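Local coordinates for ferredoxin CarAc (Pseudomonas resinovorans, PDB 7BUH), which shuttles electrons from the reductase CarAd to the terminal oxygenase CarAa of carbazole 1,9a-dioxygenase, using a Rieske [2Fe-2S] cluster, at residues 3-8 / 90-95; 31-36 / 40-45. All blocks are in the same frame, centred on the assembly; numbering follows the deposited sequence.

Interaction 1. Residues 3-8 / 90-95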
# COMPACT_ATOMS: atom_id res chain seq x y z
N GLN A 3 3.78 5.19 16.38
CA GLN A 3 4.81 6.24 16.52
C GLN A 3 5.25 6.69 15.11
O GLN A 3 5.20 7.89 14.90
CB GLN A 3 6.00 5.82 17.40
CG GLN A 3 7.19 6.72 17.21
CD GLN A 3 8.38 6.43 18.10
OE1 GLN A 3 9.21 5.58 17.78
NE2 GLN A 3 8.47 7.16 19.21
N ILE A 4 5.63 5.80 14.18
CA ILE A 4 6.25 6.18 12.87
C ILE A 4 5.17 6.50 11.83
O ILE A 4 4.32 5.63 11.55
CB ILE A 4 7.21 5.11 12.30
CG1 ILE A 4 8.33 4.74 13.27
CG2 ILE A 4 7.78 5.56 10.96
CD1 ILE A 4 9.03 3.43 12.89
N TRP A 5 5.24 7.69 11.26
CA TRP A 5 4.36 8.17 10.15
C TRP A 5 5.25 8.70 9.05
O TRP A 5 6.23 9.40 9.38
CB TRP A 5 3.40 9.21 10.69
CG TRP A 5 2.40 8.61 11.62
CD1 TRP A 5 2.43 8.50 12.98
CD2 TRP A 5 1.18 7.99 11.19
NE1 TRP A 5 1.31 7.82 13.42
CE2 TRP A 5 0.53 7.49 12.34
CE3 TRP A 5 0.61 7.78 9.93
CZ2 TRP A 5 -0.71 6.86 12.27
CZ3 TRP A 5 -0.60 7.13 9.86
CH2 TRP A 5 -1.25 6.68 11.01
N LEU A 6 4.97 8.32 7.81
CA LEU A 6 5.76 8.75 6.64
C LEU A 6 4.96 9.75 5.83
O LEU A 6 3.84 9.41 5.40
CB LEU A 6 6.11 7.52 5.80
CG LEU A 6 6.83 6.40 6.52
CD1 LEU A 6 7.19 5.34 5.52
CD2 LEU A 6 8.08 6.90 7.27
N LYS A 7 5.49 10.95 5.62
CA LYS A 7 4.78 11.98 4.86
C LYS A 7 4.87 11.59 3.39
O LYS A 7 5.99 11.33 2.87
CB LYS A 7 5.31 13.38 5.16
CG LYS A 7 4.69 14.47 4.29
CD LYS A 7 5.22 15.86 4.62
CE LYS A 7 4.79 16.31 5.99
NZ LYS A 7 5.38 17.62 6.39
N VAL A 8 3.72 11.55 2.72
CA VAL A 8 3.64 11.14 1.29
C VAL A 8 3.54 12.38 0.42
O VAL A 8 4.45 12.61 -0.43
CB VAL A 8 2.46 10.17 1.10
CG1 VAL A 8 2.34 9.66 -0.32
CG2 VAL A 8 2.61 9.03 2.07
N VAL A 90 -1.21 -4.57 5.42
CA VAL A 90 -1.98 -3.29 5.33
C VAL A 90 -1.35 -2.28 6.30
O VAL A 90 -0.88 -2.68 7.41
CB VAL A 90 -3.48 -3.51 5.59
CG1 VAL A 90 -4.08 -4.43 4.53
CG2 VAL A 90 -3.77 -3.99 6.99
N PHE A 91 -1.34 -1.02 5.89
CA PHE A 91 -0.78 0.09 6.70
C PHE A 91 -1.84 1.17 6.85
O PHE A 91 -2.43 1.56 5.85
CB PHE A 91 0.51 0.65 6.08
CG PHE A 91 1.61 -0.37 5.99
CD1 PHE A 91 1.52 -1.45 5.13
CD2 PHE A 91 2.70 -0.31 6.85
CE1 PHE A 91 2.52 -2.41 5.08
CE2 PHE A 91 3.69 -1.28 6.81
CZ PHE A 91 3.60 -2.33 5.92
N GLU A 92 -2.03 1.67 8.07
CA GLU A 92 -2.89 2.85 8.36
C GLU A 92 -2.43 4.09 7.57
O GLU A 92 -1.21 4.31 7.40
CB GLU A 92 -2.90 3.14 9.86
CG GLU A 92 -3.97 4.14 10.26
CD GLU A 92 -4.10 4.34 11.77
OE1 GLU A 92 -3.50 3.53 12.54
OE2 GLU A 92 -4.78 5.31 12.19
N VAL A 93 -3.39 4.87 7.10
CA VAL A 93 -3.16 6.16 6.38
C VAL A 93 -3.96 7.24 7.09
O VAL A 93 -5.16 7.01 7.32
CB VAL A 93 -3.56 6.11 4.89
CG1 VAL A 93 -3.29 7.47 4.23
CG2 VAL A 93 -2.84 5.00 4.15
N GLU A 94 -3.31 8.34 7.47
CA GLU A 94 -4.00 9.51 8.10
C GLU A 94 -3.71 10.74 7.24
O GLU A 94 -2.54 10.94 6.90
CB GLU A 94 -3.52 9.73 9.54
CG GLU A 94 -4.18 8.79 10.55
CD GLU A 94 -3.72 8.82 12.02
OE1 GLU A 94 -4.16 7.93 12.79
OE2 GLU A 94 -2.92 9.72 12.42
N VAL A 95 -4.72 11.56 6.96
CA VAL A 95 -4.53 12.93 6.40
C VAL A 95 -4.41 13.88 7.59
O VAL A 95 -5.30 13.89 8.42
CB VAL A 95 -5.65 13.34 5.44
CG1 VAL A 95 -5.33 14.67 4.78
CG2 VAL A 95 -5.91 12.25 4.42
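The indole of W5 spans the gap from strand 5-10 to segment 90-95 and meets two glutamates there, E94 over one face and E92 at the rim. Its six-membered ring does the touching: CH2 of W5 lies 3.4 Å from CD of E94 and 3.8 Å from CD of E92. CG of W5 stands anti to its own carbonyl carbon (chi1 -69°), which swings the ring system across toward 90-95.

E94 lays its carboxylate over the ring, the two planes 25° apart, with OE2 of E94 3.6 Å above the indole plane and displaced toward the rim. The methylenes join in, CG of E94 lying 3.6 Å from CH2 of W5. E92 approaches differently, its CD close to the ring plane at the edge. A long chain with an apolar stem and a polar end suits both positions, since each covers part of a large ring on a surface reached by water.

Among the polar groups, OE2 of E92 and OE1 of E94 are only 2.8 Å apart, so one of the acids probably carries a proton. K96 forms a salt bridge with OE2 of E94 and a cation-pi contact with the W5 ring, and the indole NE1 bonds to the backbone O of N2.

No backbone hydrogen bond joins the two segments, whose nearest CA atoms, those of W5 and V93, are 8.6 Å apart. Strand 99-103 runs between them in the antiparallel sheet, pairing with both, and W5 reaches across it while also packing on Y101.

Interaction 2. Residues 31-36 / 40-45; sequences AVYRVG and YATEDT
Strands 31-35 and 40-43 pair as an antiparallel hairpin, in which A31 with T42 and Y33 with Y40 are hydrogen-bonded pairs and V32 with A41 is the non-hydrogen-bonded pair between them. Four N-H···O bonds tie the ladder, the straightest running 2.8 Å from N of Y33 to O of Y40 at 173°. CA-H···O contacts supplement them, one bringing CA of A41 to 3.1 Å from O of A31.

On the face that carries A31, Y33, Y40 and T42, the Y33 ring lies along the neighbouring strand. Its CG sits anti to the carbonyl carbon (chi1 -46°), and the phenol reaches diagonally past Y40 to T42. There OH of Y33 donates to OG1 of T42 over 2.7 Å, the acceptor lying in the ring plane; OG1 in turn donates to O of E43, also at 2.7 Å, from above the carbonyl plane. A threonine suits this buried spot because one hydroxyl both accepts and donates, linking two hydrogen bonds in a short chain. CG2 of V35 packs 4.4 Å from CD2 of Y40, whose OH bonds to Q38. CB of A31 comes 3.6 Å from OD1 of D44, whose carboxylate is bonded by the hydroxyls of S52 and S54.

On the opposite face, V32 and A41 form an apolar pair, CG2 of V32 meeting CB of A41 at 4.2 Å; the small A41 lets F91 and V93 of strand 90-96 pack close. Strand 18-24 flanks the hairpin beyond 27-35, and 90-96 beyond 38-43. V32 and A41 pack on V102 of strand 99-103, whereas Y33 touches L53 and V74 in loops on the side of the cluster-binding region.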
# COMPACT_ATOMS: atom_id res chain seq x y z
N ALA A 31 2.56 1.11 -1.16
CA ALA A 31 1.69 1.78 -2.15
C ALA A 31 0.59 2.48 -1.35
O ALA A 31 0.02 1.85 -0.46
CB ALA A 31 1.15 0.77 -3.12
N VAL A 32 0.35 3.74 -1.65
CA VAL A 32 -0.77 4.52 -1.06
C VAL A 32 -1.79 4.78 -2.16
O VAL A 32 -1.41 5.28 -3.25
CB VAL A 32 -0.25 5.82 -0.45
CG1 VAL A 32 -1.38 6.65 0.10
CG2 VAL A 32 0.76 5.52 0.63
N TYR A 33 -3.05 4.44 -1.91
CA TYR A 33 -4.13 4.49 -2.92
C TYR A 33 -5.15 5.52 -2.49
O TYR A 33 -5.47 5.55 -1.30
CB TYR A 33 -4.85 3.14 -3.02
CG TYR A 33 -3.96 1.94 -3.09
CD1 TYR A 33 -3.52 1.28 -1.96
CD2 TYR A 33 -3.59 1.41 -4.31
CE1 TYR A 33 -2.72 0.15 -2.01
CE2 TYR A 33 -2.80 0.28 -4.39
CZ TYR A 33 -2.35 -0.35 -3.24
OH TYR A 33 -1.60 -1.49 -3.37
N ARG A 34 -5.60 6.38 -3.42
CA ARG A 34 -6.76 7.26 -3.19
C ARG A 34 -7.93 6.60 -3.92
O ARG A 34 -7.88 6.52 -5.17
CB ARG A 34 -6.54 8.69 -3.67
CG ARG A 34 -7.74 9.56 -3.33
CD ARG A 34 -7.61 11.01 -3.75
NE ARG A 34 -8.81 11.74 -3.38
CZ ARG A 34 -8.86 13.02 -3.02
NH1 ARG A 34 -7.75 13.73 -2.88
NH2 ARG A 34 -10.03 13.57 -2.70
N VAL A 35 -8.89 6.09 -3.17
CA VAL A 35 -10.12 5.48 -3.71
C VAL A 35 -11.23 6.47 -3.42
O VAL A 35 -11.58 6.61 -2.22
CB VAL A 35 -10.35 4.08 -3.13
CG1 VAL A 35 -11.64 3.47 -3.65
CG2 VAL A 35 -9.14 3.19 -3.43
N GLY A 36 -11.67 7.20 -4.45
CA GLY A 36 -12.61 8.33 -4.29
C GLY A 36 -12.02 9.34 -3.32
O GLY A 36 -10.95 9.87 -3.66
N TYR A 40 -5.84 4.46 1.44
CA TYR A 40 -5.46 3.11 1.95
C TYR A 40 -4.00 2.89 1.58
O TYR A 40 -3.47 3.58 0.67
CB TYR A 40 -6.39 2.03 1.39
CG TYR A 40 -7.82 2.27 1.79
CD1 TYR A 40 -8.25 1.94 3.08
CD2 TYR A 40 -8.70 2.95 0.96
CE1 TYR A 40 -9.54 2.22 3.50
CE2 TYR A 40 -10.00 3.21 1.37
CZ TYR A 40 -10.42 2.85 2.64
OH TYR A 40 -11.68 3.16 3.06
N ALA A 41 -3.36 1.96 2.25
CA ALA A 41 -1.96 1.62 1.95
C ALA A 41 -1.75 0.12 2.13
O ALA A 41 -2.31 -0.46 3.08
CB ALA A 41 -1.02 2.41 2.81
N THR A 42 -0.92 -0.45 1.28
CA THR A 42 -0.44 -1.83 1.43
C THR A 42 1.07 -1.85 1.18
O THR A 42 1.61 -0.84 0.75
CB THR A 42 -1.15 -2.75 0.43
OG1 THR A 42 -0.81 -2.40 -0.92
CG2 THR A 42 -2.65 -2.75 0.56
N GLU A 43 1.70 -3.01 1.33
CA GLU A 43 2.97 -3.31 0.66
C GLU A 43 2.79 -2.99 -0.83
O GLU A 43 1.70 -3.25 -1.40
CB GLU A 43 3.36 -4.78 0.84
CG GLU A 43 3.78 -5.10 2.25
CD GLU A 43 3.60 -6.55 2.69
OE1 GLU A 43 3.10 -7.44 1.90
OE2 GLU A 43 3.96 -6.79 3.88
N ASP A 44 3.81 -2.43 -1.46
CA ASP A 44 3.79 -2.15 -2.92
C ASP A 44 4.04 -3.43 -3.72
O ASP A 44 3.61 -3.51 -4.91
CB ASP A 44 4.87 -1.13 -3.27
CG ASP A 44 4.90 -0.77 -4.74
OD1 ASP A 44 3.88 -0.23 -5.22
OD2 ASP A 44 5.95 -1.01 -5.39
N THR A 45 4.79 -4.38 -3.15
CA THR A 45 5.30 -5.54 -3.91
C THR A 45 4.20 -6.60 -3.98
O THR A 45 3.79 -7.06 -2.94
CB THR A 45 6.60 -6.07 -3.32
OG1 THR A 45 7.51 -4.96 -3.21
CG2 THR A 45 7.19 -7.16 -4.19

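In the fold
Interactions 1 and 2 have centres 11 Å apart and belong to one six-stranded antiparallel sheet of the Rieske domain. Along the chain, segment 3-8 comes first, then the hairpin of interaction 2, and finally segment 90-95, so interaction 1 brackets the hairpin by joining near-terminal parts of the domain. Strands 90-96 and 38-43 are neighbours: N of F91 probably bonds to O of A41 at 3.0 Å, and V93 packs on A41. Interaction 1 is a surface contact away from the cluster; interaction 2 is buried near the centre, with Y33 about 11 Å from the [2Fe-2S] cluster by its side chain. Together they belong to the framework beside the smaller cluster-binding part.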